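Local coordinates for DNA sulfur modification protein DndE (Escherichia coli, PDB 4LRV) that takes part in DNA phosphorothioation, the sulfur modification of the DNA backbone, probably as a DNA-binding component, at residues A[42-47]-A[94-99]. Sequence-based numbering, arbitrary orientation.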
# COMPACT_ATOMS: atom_id res chain seq x y z
N SER A 42 6.71 -13.50 -23.12
CA SER A 42 7.75 -13.51 -24.13
C SER A 42 7.91 -14.91 -24.75
O SER A 42 6.98 -15.70 -24.76
CB SER A 42 9.08 -13.01 -23.56
OG SER A 42 9.60 -13.91 -22.57
N GLU A 43 9.11 -15.20 -25.25
CA GLU A 43 9.38 -16.41 -26.04
C GLU A 43 9.91 -17.54 -25.19
O GLU A 43 9.83 -18.71 -25.57
CB GLU A 43 10.41 -16.11 -27.11
CG GLU A 43 10.14 -14.83 -27.86
CD GLU A 43 11.32 -13.88 -27.83
OE1 GLU A 43 11.09 -12.69 -27.53
OE2 GLU A 43 12.48 -14.31 -28.08
N PHE A 44 10.46 -17.21 -24.03
CA PHE A 44 10.98 -18.24 -23.16
C PHE A 44 9.89 -19.26 -22.81
O PHE A 44 8.75 -18.89 -22.59
CB PHE A 44 11.60 -17.64 -21.90
CG PHE A 44 12.11 -18.68 -20.95
CD1 PHE A 44 13.41 -19.15 -21.05
CD2 PHE A 44 11.28 -19.20 -19.96
CE1 PHE A 44 13.88 -20.12 -20.18
CE2 PHE A 44 11.73 -20.17 -19.10
CZ PHE A 44 13.04 -20.63 -19.20
N ARG A 45 10.27 -20.53 -22.79
CA ARG A 45 9.40 -21.61 -22.36
C ARG A 45 10.23 -22.68 -21.67
O ARG A 45 11.29 -23.09 -22.18
CB ARG A 45 8.65 -22.24 -23.53
CG ARG A 45 7.51 -21.42 -24.13
CD ARG A 45 6.37 -21.22 -23.15
NE ARG A 45 5.28 -20.46 -23.75
CZ ARG A 45 5.23 -19.13 -23.85
NH1 ARG A 45 6.23 -18.38 -23.40
NH2 ARG A 45 4.18 -18.54 -24.42
N TYR A 46 9.76 -23.13 -20.52
CA TYR A 46 10.37 -24.26 -19.85
C TYR A 46 10.17 -25.54 -20.67
O TYR A 46 9.15 -25.71 -21.34
CB TYR A 46 9.78 -24.43 -18.45
CG TYR A 46 10.29 -25.66 -17.74
CD1 TYR A 46 9.61 -26.87 -17.83
CD2 TYR A 46 11.46 -25.62 -16.98
CE1 TYR A 46 10.07 -28.00 -17.18
CE2 TYR A 46 11.93 -26.75 -16.33
CZ TYR A 46 11.23 -27.94 -16.43
OH TYR A 46 11.68 -29.07 -15.79
N SER A 47 11.15 -26.43 -20.60
CA SER A 47 11.01 -27.76 -21.16
C SER A 47 11.82 -28.72 -20.29
O SER A 47 12.98 -28.45 -20.00
CB SER A 47 11.46 -27.77 -22.62
OG SER A 47 10.99 -28.93 -23.27
N TRP A 94 7.63 -22.88 -13.09
CA TRP A 94 7.39 -21.59 -12.41
C TRP A 94 8.71 -20.91 -12.05
O TRP A 94 8.89 -19.73 -12.32
CB TRP A 94 6.49 -21.73 -11.15
CG TRP A 94 6.50 -20.49 -10.26
CD1 TRP A 94 5.89 -19.30 -10.51
CD2 TRP A 94 7.20 -20.31 -9.00
NE1 TRP A 94 6.15 -18.40 -9.50
CE2 TRP A 94 6.95 -19.00 -8.56
CE3 TRP A 94 8.01 -21.14 -8.22
CZ2 TRP A 94 7.48 -18.49 -7.37
CZ3 TRP A 94 8.54 -20.64 -7.04
CH2 TRP A 94 8.26 -19.32 -6.62
N ALA A 95 9.63 -21.66 -11.46
CA ALA A 95 10.96 -21.14 -11.11
C ALA A 95 11.78 -20.69 -12.32
O ALA A 95 12.37 -19.62 -12.30
CB ALA A 95 11.74 -22.17 -10.29
N ALA A 96 11.80 -21.50 -13.37
CA ALA A 96 12.52 -21.15 -14.58
C ALA A 96 12.01 -19.81 -15.13
O ALA A 96 12.82 -18.97 -15.55
CB ALA A 96 12.40 -22.25 -15.62
N HIS A 97 10.69 -19.63 -15.13
CA HIS A 97 10.08 -18.38 -15.55
C HIS A 97 10.44 -17.20 -14.66
O HIS A 97 10.62 -16.09 -15.15
CB HIS A 97 8.56 -18.52 -15.67
CG HIS A 97 8.11 -18.95 -17.03
ND1 HIS A 97 7.44 -20.14 -17.25
CD2 HIS A 97 8.25 -18.36 -18.24
CE1 HIS A 97 7.18 -20.25 -18.54
NE2 HIS A 97 7.66 -19.18 -19.16
N VAL A 98 10.53 -17.41 -13.35
CA VAL A 98 10.92 -16.31 -12.47
C VAL A 98 12.36 -15.90 -12.78
O VAL A 98 12.66 -14.70 -12.91
CB VAL A 98 10.70 -16.63 -10.97
CG1 VAL A 98 11.20 -15.49 -10.12
CG2 VAL A 98 9.23 -16.84 -10.70
N GLU A 99 13.23 -16.89 -12.95
CA GLU A 99 14.64 -16.66 -13.29
C GLU A 99 14.78 -15.93 -14.62
O GLU A 99 15.51 -14.94 -14.71
CB GLU A 99 15.40 -17.99 -13.35
CG GLU A 99 16.82 -17.92 -13.90
CD GLU A 99 17.35 -19.30 -14.31
OE1 GLU A 99 16.55 -20.28 -14.34
OE2 GLU A 99 18.57 -19.42 -14.61
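F44 and Y46 pack against A96 and H97 in an apolar and aromatic contact, where the extended loop after helix 28-40 runs across one side of helix 87-103. The F44 ring turns an edge to one face of the H97 imidazole in a T-shaped (edge-to-face) pair: the planes stand at 81° and the centroids lie 5.3 Å apart. The nearest approach is by one ortho carbon, F44 CD2, 3.6 Å from H97 CD2, while F44 CE2 sits over the rim of the imidazole. F44 holds CG anti to its own N (chi1 178°), which carries the far end of the ring to the helix backbone, CE2 lying 3.9 Å from A96 O and CZ 4.0 Å from A96 CB. That methyl also meets the second aromatic, Y46 CD2, at 3.8 Å, so A96 CB is touched by both rings. The short side chain of A96 is consistent with the close approach of the loop, the CA atoms of Y46 and A96 being 6.5 Å apart. DndE, assigned by sequence to the Met_repress clan, is largely helical, and this crossing lays irregular chain over its last helix, 87-103. The imidazole of H97 also meets F36 of helix 28-40, which places it between that helix and the loop. With F44 cut back to an alanine, the H97 face is likely to lose its aromatic edge and a gap to open beside the A96 methyl. R45 folds back along its own loop: NH1 donates to F44 O at 2.7 Å, close to the guanidinium plane, and to S42 O at 3.1 Å from above that carbonyl's plane, so that one NH1 grips two carbonyls of its own loop. At the other end of the contact, Y46 OH is hydrogen-bonded to D51, and its backbone N to Y82 OH.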